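Local coordinates for N-terminal acetyltransferase B complex subunit MDM20 (Candida albicans, PDB 5K04), which probably serves as the non-catalytic, auxiliary subunit of the NatB complex, which acetylates the N termini of proteins, at residues A513-I518 with N529-Y534; S507-V512 with L576-Y581; L427-Y432 with K456-A461. One frame throughout, in Å; residues are numbered along the deposited sequence.

Contact 1 of 3, residues A513-I518 with N529-Y534; sequences AKILQI and NYFIHY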
loop_
_atom_site.group_PDB
_atom_site.type_symbol
_atom_site.label_atom_id
_atom_site.label_comp_id
_atom_site.label_asym_id
_atom_site.label_seq_id
_atom_site.Cartn_x
_atom_site.Cartn_y
_atom_site.Cartn_z
ATOM N N ALA A 513 1.678 12.397 -12.281
ATOM C CA ALA A 513 1.402 12.459 -13.719
ATOM C C ALA A 513 -0.020 12.935 -13.994
ATOM O O ALA A 513 -0.252 13.740 -14.904
ATOM C CB ALA A 513 1.615 11.085 -14.351
ATOM N N LYS A 514 -0.977 12.449 -13.196
ATOM C CA LYS A 514 -2.384 12.787 -13.375
ATOM C C LYS A 514 -2.659 14.247 -13.025
ATOM O O LYS A 514 -3.444 14.919 -13.703
ATOM C CB LYS A 514 -3.229 11.850 -12.516
ATOM C CG LYS A 514 -4.687 11.876 -12.843
ATOM C CD LYS A 514 -5.005 11.001 -14.050
ATOM C CE LYS A 514 -6.522 10.890 -14.191
ATOM N NZ LYS A 514 -6.916 10.024 -15.318
ATOM N N ILE A 515 -2.027 14.751 -11.968
ATOM C CA ILE A 515 -2.151 16.163 -11.618
ATOM C C ILE A 515 -1.624 17.042 -12.742
ATOM O O ILE A 515 -2.237 18.061 -13.106
ATOM C CB ILE A 515 -1.411 16.442 -10.300
ATOM C CG1 ILE A 515 -2.202 15.853 -9.124
ATOM C CG2 ILE A 515 -1.130 17.949 -10.147
ATOM C CD1 ILE A 515 -1.360 15.694 -7.870
ATOM N N LEU A 516 -0.456 16.689 -13.275
ATOM C CA LEU A 516 0.135 17.477 -14.348
ATOM C C LEU A 516 -0.773 17.486 -15.571
ATOM O O LEU A 516 -1.062 18.543 -16.134
ATOM C CB LEU A 516 1.513 16.916 -14.686
ATOM C CG LEU A 516 2.559 17.147 -13.597
ATOM C CD1 LEU A 516 3.799 16.278 -13.822
ATOM C CD2 LEU A 516 2.903 18.621 -13.578
ATOM N N GLN A 517 -1.286 16.314 -15.950
ATOM C CA GLN A 517 -2.094 16.201 -17.160
ATOM C C GLN A 517 -3.335 17.076 -17.076
ATOM O O GLN A 517 -3.631 17.844 -17.997
ATOM C CB GLN A 517 -2.487 14.735 -17.393
ATOM C CG GLN A 517 -3.503 14.564 -18.525
ATOM C CD GLN A 517 -3.822 13.116 -18.814
ATOM O OE1 GLN A 517 -4.706 12.525 -18.185
ATOM N NE2 GLN A 517 -3.102 12.530 -19.776
ATOM N N ILE A 518 -4.082 16.959 -15.974
ATOM C CA ILE A 518 -5.303 17.741 -15.802
ATOM C C ILE A 518 -4.973 19.224 -15.679
ATOM O O ILE A 518 -5.651 20.080 -16.265
ATOM C CB ILE A 518 -6.083 17.197 -14.584
ATOM C CG1 ILE A 518 -6.330 15.688 -14.768
ATOM C CG2 ILE A 518 -7.418 17.937 -14.362
ATOM C CD1 ILE A 518 -6.951 15.039 -13.550
ATOM N N ASN A 529 3.429 24.570 -11.078
ATOM C CA ASN A 529 4.754 25.010 -10.639
ATOM C C ASN A 529 5.258 24.225 -9.429
ATOM O O ASN A 529 6.471 24.077 -9.244
ATOM C CB ASN A 529 4.706 26.505 -10.317
ATOM C CG ASN A 529 6.059 27.070 -9.904
ATOM O OD1 ASN A 529 6.515 26.880 -8.771
ATOM N ND2 ASN A 529 6.697 27.794 -10.822
ATOM N N TYR A 530 4.351 23.746 -8.578
ATOM C CA TYR A 530 4.772 22.954 -7.430
ATOM C C TYR A 530 5.255 21.575 -7.862
ATOM O O TYR A 530 6.230 21.048 -7.308
ATOM C CB TYR A 530 3.619 22.831 -6.427
ATOM C CG TYR A 530 3.911 21.909 -5.259
ATOM C CD1 TYR A 530 3.671 20.534 -5.343
ATOM C CD2 TYR A 530 4.419 22.407 -4.072
ATOM C CE1 TYR A 530 3.942 19.694 -4.278
ATOM C CE2 TYR A 530 4.680 21.567 -2.997
ATOM C CZ TYR A 530 4.441 20.219 -3.107
ATOM O OH TYR A 530 4.717 19.392 -2.048
ATOM N N PHE A 531 4.587 20.978 -8.849
ATOM C CA PHE A 531 4.893 19.612 -9.247
ATOM C C PHE A 531 6.027 19.526 -10.257
ATOM O O PHE A 531 6.772 18.536 -10.259
ATOM C CB PHE A 531 3.614 18.947 -9.744
ATOM C CG PHE A 531 2.645 18.686 -8.630
ATOM C CD1 PHE A 531 2.831 17.600 -7.775
ATOM C CD2 PHE A 531 1.591 19.558 -8.380
ATOM C CE1 PHE A 531 1.950 17.366 -6.716
ATOM C CE2 PHE A 531 0.705 19.329 -7.325
ATOM C CZ PHE A 531 0.893 18.231 -6.490
ATOM N N ILE A 532 6.209 20.560 -11.079
ATOM C CA ILE A 532 7.454 20.679 -11.830
ATOM C C ILE A 532 8.636 20.718 -10.868
ATOM O O ILE A 532 9.663 20.063 -11.089
ATOM C CB ILE A 532 7.420 21.926 -12.733
ATOM C CG1 ILE A 532 6.302 21.813 -13.764
ATOM C CG2 ILE A 532 8.752 22.123 -13.418
ATOM C CD1 ILE A 532 6.252 20.476 -14.439
ATOM N N HIS A 533 8.497 21.469 -9.769
ATOM C CA HIS A 533 9.584 21.553 -8.800
ATOM C C HIS A 533 9.857 20.206 -8.125
ATOM O O HIS A 533 11.008 19.913 -7.789
ATOM C CB HIS A 533 9.279 22.620 -7.756
ATOM C CG HIS A 533 10.379 22.792 -6.760
ATOM N ND1 HIS A 533 11.595 23.355 -7.089
ATOM C CD2 HIS A 533 10.463 22.447 -5.453
ATOM C CE1 HIS A 533 12.374 23.368 -6.022
ATOM N NE2 HIS A 533 11.710 22.826 -5.016
ATOM N N TYR A 534 8.826 19.375 -7.931
ATOM C CA TYR A 534 9.048 18.019 -7.421
ATOM C C TYR A 534 9.864 17.183 -8.407
ATOM O O TYR A 534 10.761 16.433 -8.004
ATOM C CB TYR A 534 7.705 17.338 -7.131
ATOM C CG TYR A 534 7.839 15.875 -6.762
ATOM C CD1 TYR A 534 8.141 15.488 -5.457
ATOM C CD2 TYR A 534 7.678 14.878 -7.709
ATOM C CE1 TYR A 534 8.283 14.149 -5.108
ATOM C CE2 TYR A 534 7.816 13.538 -7.366
ATOM C CZ TYR A 534 8.120 13.178 -6.068
ATOM O OH TYR A 534 8.252 11.850 -5.730
#
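Lys514 NZ is gripped by the carbonyl oxygens of Thr450 and Thr452, while the next two residues, Ile515 and Leu516, turn to meet Phe531 and Ile532 across a contact without hydrogen bonds. Ile515 holds the ring of Phe531 with two methyls. CG2, placed anti to the backbone N (chi1 -73° for CG1), rides over one face toward the CD2-CE2 rim, 3.6 Å from Phe531 CD2. It makes a CH-pi contact 3.9 Å from the ring centroid, 26° off the normal. CD1 reaches the far end of the same ring, 3.7 Å from Phe531 CZ. The opposite face is covered by Tyr530, whose CD1 lies over the ring centre, and Tyr466 of helix 456-485 adds an edge-to-face partner. The ring is thus sandwiched between an aliphatic and an aromatic neighbour, which should restrict its rotation. Leu516 meets the root of the same side chain: its CD2 touches Phe531 CB at 3.9 Å and also meets Ile532 CD1 at 3.9 Å, bridging Phe531 CB and the tip of Ile532. Leu516 also packs on Leu578 and Tyr581 of helix 571-584. The segment axes pass 10.2 Å apart and run roughly antiparallel, at 139°. Two consecutive helices joined by a short turn and packed through such an apolar seam form an alpha-helical hairpin, as in the helical-repeat folds of the TPR clan.

Contact 2 of 3, residues S507-V512 with L576-Y581; sequences SLNFTV and LKLLVY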
loop_
_atom_site.group_PDB
_atom_site.type_symbol
_atom_site.label_atom_id
_atom_site.label_comp_id
_atom_site.label_asym_id
_atom_site.label_seq_id
_atom_site.Cartn_x
_atom_site.Cartn_y
_atom_site.Cartn_z
ATOM N N SER A 507 2.002 4.277 -7.870
ATOM C CA SER A 507 0.779 5.005 -7.522
ATOM C C SER A 507 1.064 6.472 -7.186
ATOM O O SER A 507 0.225 7.352 -7.446
ATOM C CB SER A 507 0.071 4.304 -6.354
ATOM O OG SER A 507 -0.260 2.961 -6.697
ATOM N N LEU A 508 2.225 6.748 -6.584
ATOM C CA LEU A 508 2.635 8.123 -6.291
ATOM C C LEU A 508 2.955 8.874 -7.569
ATOM O O LEU A 508 2.548 10.029 -7.751
ATOM C CB LEU A 508 3.867 8.125 -5.375
ATOM C CG LEU A 508 4.740 9.381 -5.419
ATOM C CD1 LEU A 508 4.012 10.590 -4.822
ATOM C CD2 LEU A 508 6.135 9.155 -4.741
ATOM N N ASN A 509 3.718 8.229 -8.458
ATOM C CA ASN A 509 4.105 8.857 -9.717
ATOM C C ASN A 509 2.913 9.008 -10.657
ATOM O O ASN A 509 2.796 10.015 -11.361
ATOM C CB ASN A 509 5.238 8.048 -10.332
ATOM C CG ASN A 509 6.564 8.289 -9.604
ATOM O OD1 ASN A 509 7.005 9.436 -9.485
ATOM N ND2 ASN A 509 7.181 7.223 -9.094
ATOM N N PHE A 510 1.992 8.041 -10.638
ATOM C CA PHE A 510 0.740 8.217 -11.363
ATOM C C PHE A 510 -0.035 9.418 -10.839
ATOM O O PHE A 510 -0.602 10.188 -11.622
ATOM C CB PHE A 510 -0.126 6.963 -11.266
ATOM C CG PHE A 510 -1.379 7.082 -12.043
ATOM C CD1 PHE A 510 -1.328 7.147 -13.421
ATOM C CD2 PHE A 510 -2.593 7.183 -11.409
ATOM C CE1 PHE A 510 -2.469 7.294 -14.149
ATOM C CE2 PHE A 510 -3.741 7.332 -12.133
ATOM C CZ PHE A 510 -3.683 7.392 -13.505
ATOM N N THR A 511 -0.073 9.579 -9.509
ATOM C CA THR A 511 -0.733 10.730 -8.901
ATOM C C THR A 511 -0.141 12.040 -9.414
ATOM O O THR A 511 -0.883 12.965 -9.764
ATOM C CB THR A 511 -0.633 10.627 -7.367
ATOM O OG1 THR A 511 -1.387 9.497 -6.900
ATOM C CG2 THR A 511 -1.153 11.870 -6.702
ATOM N N VAL A 512 1.198 12.125 -9.500
ATOM C CA VAL A 512 1.850 13.328 -10.020
ATOM C C VAL A 512 1.569 13.491 -11.511
ATOM O O VAL A 512 1.228 14.587 -11.972
ATOM C CB VAL A 512 3.369 13.294 -9.730
ATOM C CG1 VAL A 512 4.094 14.474 -10.395
ATOM C CG2 VAL A 512 3.657 13.293 -8.214
ATOM N N LEU A 576 7.026 8.074 -18.665
ATOM C CA LEU A 576 7.350 8.918 -19.807
ATOM C C LEU A 576 6.701 10.285 -19.681
ATOM O O LEU A 576 7.297 11.298 -20.075
ATOM C CB LEU A 576 6.916 8.229 -21.100
ATOM C CG LEU A 576 7.753 7.011 -21.500
ATOM C CD1 LEU A 576 7.085 6.241 -22.655
ATOM C CD2 LEU A 576 9.150 7.466 -21.876
ATOM N N LYS A 577 5.471 10.327 -19.157
ATOM C CA LYS A 577 4.816 11.603 -18.901
ATOM C C LYS A 577 5.675 12.466 -17.995
ATOM O O LYS A 577 5.868 13.658 -18.252
ATOM C CB LYS A 577 3.436 11.380 -18.277
ATOM C CG LYS A 577 2.415 10.738 -19.216
ATOM C CD LYS A 577 2.235 11.527 -20.505
ATOM C CE LYS A 577 1.044 11.010 -21.315
ATOM N NZ LYS A 577 -0.304 11.226 -20.654
ATOM N N LEU A 578 6.220 11.864 -16.929
ATOM C CA LEU A 578 7.033 12.621 -15.983
ATOM C C LEU A 578 8.342 13.067 -16.623
ATOM O O LEU A 578 8.814 14.181 -16.372
ATOM C CB LEU A 578 7.284 11.787 -14.731
ATOM C CG LEU A 578 5.991 11.369 -14.023
ATOM C CD1 LEU A 578 6.304 10.638 -12.733
ATOM C CD2 LEU A 578 5.110 12.576 -13.749
ATOM N N LEU A 579 8.927 12.223 -17.475
ATOM C CA LEU A 579 10.076 12.658 -18.265
ATOM C C LEU A 579 9.707 13.830 -19.159
ATOM O O LEU A 579 10.418 14.846 -19.190
ATOM C CB LEU A 579 10.612 11.500 -19.096
ATOM C CG LEU A 579 11.132 10.344 -18.236
ATOM C CD1 LEU A 579 11.641 9.201 -19.096
ATOM C CD2 LEU A 579 12.235 10.846 -17.332
ATOM N N VAL A 580 8.582 13.716 -19.877
ATOM C CA VAL A 580 8.133 14.805 -20.749
ATOM C C VAL A 580 8.150 16.123 -19.988
ATOM O O VAL A 580 8.776 17.102 -20.407
ATOM C CB VAL A 580 6.728 14.510 -21.323
ATOM C CG1 VAL A 580 6.129 15.777 -21.970
ATOM C CG2 VAL A 580 6.777 13.393 -22.348
ATOM N N TYR A 581 7.465 16.160 -18.846
ATOM C CA TYR A 581 7.382 17.407 -18.097
ATOM C C TYR A 581 8.751 17.817 -17.568
ATOM O O TYR A 581 9.077 19.006 -17.530
ATOM C CB TYR A 581 6.347 17.269 -16.971
ATOM C CG TYR A 581 4.924 17.353 -17.493
ATOM C CD1 TYR A 581 4.317 18.589 -17.720
ATOM C CD2 TYR A 581 4.189 16.211 -17.766
ATOM C CE1 TYR A 581 3.014 18.686 -18.204
ATOM C CE2 TYR A 581 2.884 16.298 -18.245
ATOM C CZ TYR A 581 2.305 17.542 -18.475
ATOM O OH TYR A 581 1.014 17.620 -18.956
#
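The carboxamide of Asn509 is the flat group that meets Leu578: methyl CD1 comes in at the oxygen end from one side of the amide plane, neither squarely above the face nor level with the edge, 3.5 Å from Asn509 OD1. At the nitrogen end, Asn509 ND2 donates to Asn504 OD1, which fixes the flip of the amide and leaves its oxygen beside the leucine. CD1 also lies 3.7 Å from Asn509 CB, so it touches the aliphatic root as well as the polar tip. The other prong of the Leu578 fork, CD2, reaches Val512 CG1 at 4.0 Å. That valine methyl stands anti to the backbone N (chi1 174°), one helical turn on from Asn509. Leu578 thus pushes its forked end between two residues of helix 506-521, crossing both side chains at about a right angle, and it packs on Ala513 and Leu535 besides. With no hydrogen bond between the two segments and the amide nitrogen bonded elsewhere, adhesion here probably rests on van der Waals contact, with a buried amide oxygen as well as methyl groups set against Leu578.

Contact 3 of 3, residues L427-Y432 with K456-A461; sequences LIFPIY and KINLDA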
loop_
_atom_site.group_PDB
_atom_site.type_symbol
_atom_site.label_atom_id
_atom_site.label_comp_id
_atom_site.label_asym_id
_atom_site.label_seq_id
_atom_site.Cartn_x
_atom_site.Cartn_y
_atom_site.Cartn_z
ATOM N N LEU A 427 -18.044 8.726 -13.730
ATOM C CA LEU A 427 -18.888 7.982 -12.797
ATOM C C LEU A 427 -18.111 7.131 -11.802
ATOM O O LEU A 427 -18.725 6.427 -10.987
ATOM C CB LEU A 427 -19.854 7.077 -13.576
ATOM C CG LEU A 427 -20.700 7.739 -14.666
ATOM C CD1 LEU A 427 -21.566 6.698 -15.379
ATOM C CD2 LEU A 427 -21.554 8.891 -14.091
ATOM N N ILE A 428 -16.787 7.166 -11.844
ATOM C CA ILE A 428 -15.983 6.318 -10.970
ATOM C C ILE A 428 -15.729 6.981 -9.614
ATOM O O ILE A 428 -15.894 6.352 -8.564
ATOM C CB ILE A 428 -14.674 5.965 -11.705
ATOM C CG1 ILE A 428 -14.990 5.142 -12.972
ATOM C CG2 ILE A 428 -13.703 5.283 -10.778
ATOM C CD1 ILE A 428 -13.759 4.743 -13.777
ATOM N N PHE A 429 -15.346 8.262 -9.619
ATOM C CA PHE A 429 -15.046 8.978 -8.379
ATOM C C PHE A 429 -16.151 8.911 -7.332
ATOM O O PHE A 429 -15.822 8.792 -6.138
ATOM C CB PHE A 429 -14.727 10.452 -8.697
ATOM C CG PHE A 429 -13.270 10.778 -8.605
ATOM C CD1 PHE A 429 -12.605 10.708 -7.388
ATOM C CD2 PHE A 429 -12.554 11.151 -9.737
ATOM C CE1 PHE A 429 -11.241 10.997 -7.304
ATOM C CE2 PHE A 429 -11.196 11.455 -9.665
ATOM C CZ PHE A 429 -10.539 11.379 -8.448
ATOM N N PRO A 430 -17.438 9.007 -7.676
ATOM C CA PRO A 430 -18.461 8.902 -6.620
ATOM C C PRO A 430 -18.425 7.568 -5.883
ATOM O O PRO A 430 -18.654 7.518 -4.667
ATOM C CB PRO A 430 -19.774 9.108 -7.394
ATOM C CG PRO A 430 -19.372 9.971 -8.580
ATOM C CD PRO A 430 -18.027 9.398 -8.978
ATOM N N ILE A 431 -18.097 6.486 -6.590
ATOM C CA ILE A 431 -18.025 5.164 -5.971
ATOM C C ILE A 431 -16.811 5.066 -5.060
ATOM O O ILE A 431 -16.916 4.648 -3.900
ATOM C CB ILE A 431 -17.997 4.082 -7.061
ATOM C CG1 ILE A 431 -19.248 4.206 -7.943
ATOM C CG2 ILE A 431 -17.893 2.703 -6.443
ATOM C CD1 ILE A 431 -19.140 3.457 -9.243
ATOM N N TYR A 432 -15.645 5.449 -5.588
ATOM C CA TYR A 432 -14.387 5.492 -4.836
ATOM C C TYR A 432 -14.536 6.276 -3.540
ATOM O O TYR A 432 -14.133 5.813 -2.463
ATOM C CB TYR A 432 -13.309 6.121 -5.728
ATOM C CG TYR A 432 -11.874 6.128 -5.220
ATOM C CD1 TYR A 432 -11.396 7.138 -4.388
ATOM C CD2 TYR A 432 -10.983 5.144 -5.620
ATOM C CE1 TYR A 432 -10.058 7.145 -3.951
ATOM C CE2 TYR A 432 -9.658 5.140 -5.190
ATOM C CZ TYR A 432 -9.200 6.139 -4.361
ATOM O OH TYR A 432 -7.877 6.107 -3.949
ATOM N N LYS A 456 -11.804 19.890 -12.894
ATOM C CA LYS A 456 -11.197 20.642 -11.797
ATOM C C LYS A 456 -11.477 19.986 -10.446
ATOM O O LYS A 456 -10.598 19.931 -9.573
ATOM C CB LYS A 456 -11.714 22.080 -11.830
ATOM C CG LYS A 456 -11.437 22.900 -10.583
ATOM C CD LYS A 456 -9.962 23.200 -10.400
ATOM C CE LYS A 456 -9.735 24.083 -9.181
ATOM N NZ LYS A 456 -8.321 24.522 -9.078
ATOM N N ILE A 457 -12.696 19.475 -10.263
ATOM C CA ILE A 457 -13.028 18.748 -9.036
ATOM C C ILE A 457 -12.149 17.512 -8.882
ATOM O O ILE A 457 -11.656 17.218 -7.788
ATOM C CB ILE A 457 -14.525 18.391 -9.016
ATOM C CG1 ILE A 457 -15.344 19.677 -8.908
ATOM C CG2 ILE A 457 -14.845 17.477 -7.841
ATOM C CD1 ILE A 457 -16.817 19.454 -8.972
ATOM N N ASN A 458 -11.926 16.782 -9.977
ATOM C CA ASN A 458 -11.043 15.624 -9.917
ATOM C C ASN A 458 -9.597 16.045 -9.649
ATOM O O ASN A 458 -8.884 15.383 -8.881
ATOM C CB ASN A 458 -11.151 14.824 -11.215
ATOM C CG ASN A 458 -12.538 14.172 -11.410
ATOM O OD1 ASN A 458 -13.448 14.311 -10.573
ATOM N ND2 ASN A 458 -12.695 13.460 -12.531
ATOM N N LEU A 459 -9.155 17.149 -10.270
ATOM C CA LEU A 459 -7.817 17.675 -10.008
ATOM C C LEU A 459 -7.614 17.951 -8.517
ATOM O O LEU A 459 -6.616 17.530 -7.925
ATOM C CB LEU A 459 -7.595 18.949 -10.826
ATOM C CG LEU A 459 -6.365 19.781 -10.448
ATOM C CD1 LEU A 459 -5.074 18.983 -10.635
ATOM C CD2 LEU A 459 -6.315 21.089 -11.248
ATOM N N ASP A 460 -8.567 18.648 -7.894
ATOM C CA ASP A 460 -8.466 18.932 -6.467
ATOM C C ASP A 460 -8.483 17.653 -5.640
ATOM O O ASP A 460 -7.827 17.577 -4.597
ATOM C CB ASP A 460 -9.597 19.870 -6.044
ATOM C CG ASP A 460 -9.478 21.264 -6.683
ATOM O OD1 ASP A 460 -8.339 21.755 -6.839
ATOM O OD2 ASP A 460 -10.527 21.864 -7.018
ATOM N N ALA A 461 -9.205 16.636 -6.095
ATOM C CA ALA A 461 -9.176 15.348 -5.407
ATOM C C ALA A 461 -7.801 14.693 -5.522
ATOM O O ALA A 461 -7.288 14.125 -4.549
ATOM C CB ALA A 461 -10.262 14.429 -5.965
#
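Phe429 makes the tight part of this contact, its ring laid against Asn458 and Ala461 of the helix that starts at Lys456, which approach from the same side of its plane at different rims. The carboxamide of Asn458 lies obliquely against the CD2-CE2 rim, its plane turned 40° from that of the ring. OD1 comes to 3.4 Å from Phe429 CD2, and Asn458 CG stands 3.5 Å from Phe429 CE2, so the whole amide leans on this rim. Ala461, one turn later, sets its methyl against the other rim, with CB 3.8 Å from Phe429 CE1. The ring reaches both neighbours through a first torsion (chi1 -105°) that departs from the usual staggered positions, suggesting some strain. Asn458 ND2 donates to Asn453 O, just ahead of helix 456-485, which would fix the turn of the amide beside the aromatic. The motif is helix-on-helix packing within an all-helical, TPR-clan region: the short helix 429-434 sets a single large side chain against the first turns of the long helix 456-485. The short helix is itself backed by helix 409-419, where Ile428 rests on Met416. The solvent side is looser. Pro430 and Ile457 are exposed, and neither side chain comes within 4.5 Å of the opposing segment. Lys456, also exposed, makes a long salt bridge along its own helix, NZ to Asp460 OD1 at 3.6 Å, and the same carboxylate oxygen takes part in a hydrogen bond with Tyr527 OH. On another side of the helix, Leu459 points away from Phe429 and packs on Ile515, Ile518 and Ser519 of helix 506-521.

Following the chain from the N terminus, contact 3 comes first: it closes a loop of 23 residues and sets helix 429-434 against the start of helix 456-485. The chain then runs through helix 489-503 into helix 506-521, where contact 2 opens. Contact 1 opens next and closes after only ten residues, on helix 525-537; it is nested inside the loop of 63 residues that contact 2 closes on helix 571-584. Helix 506-521 therefore belongs to both nested contacts, which touch each other along it. Contact 3 touches contact 1 through helix 456-485 lying against helix 506-521, but does not touch contact 2.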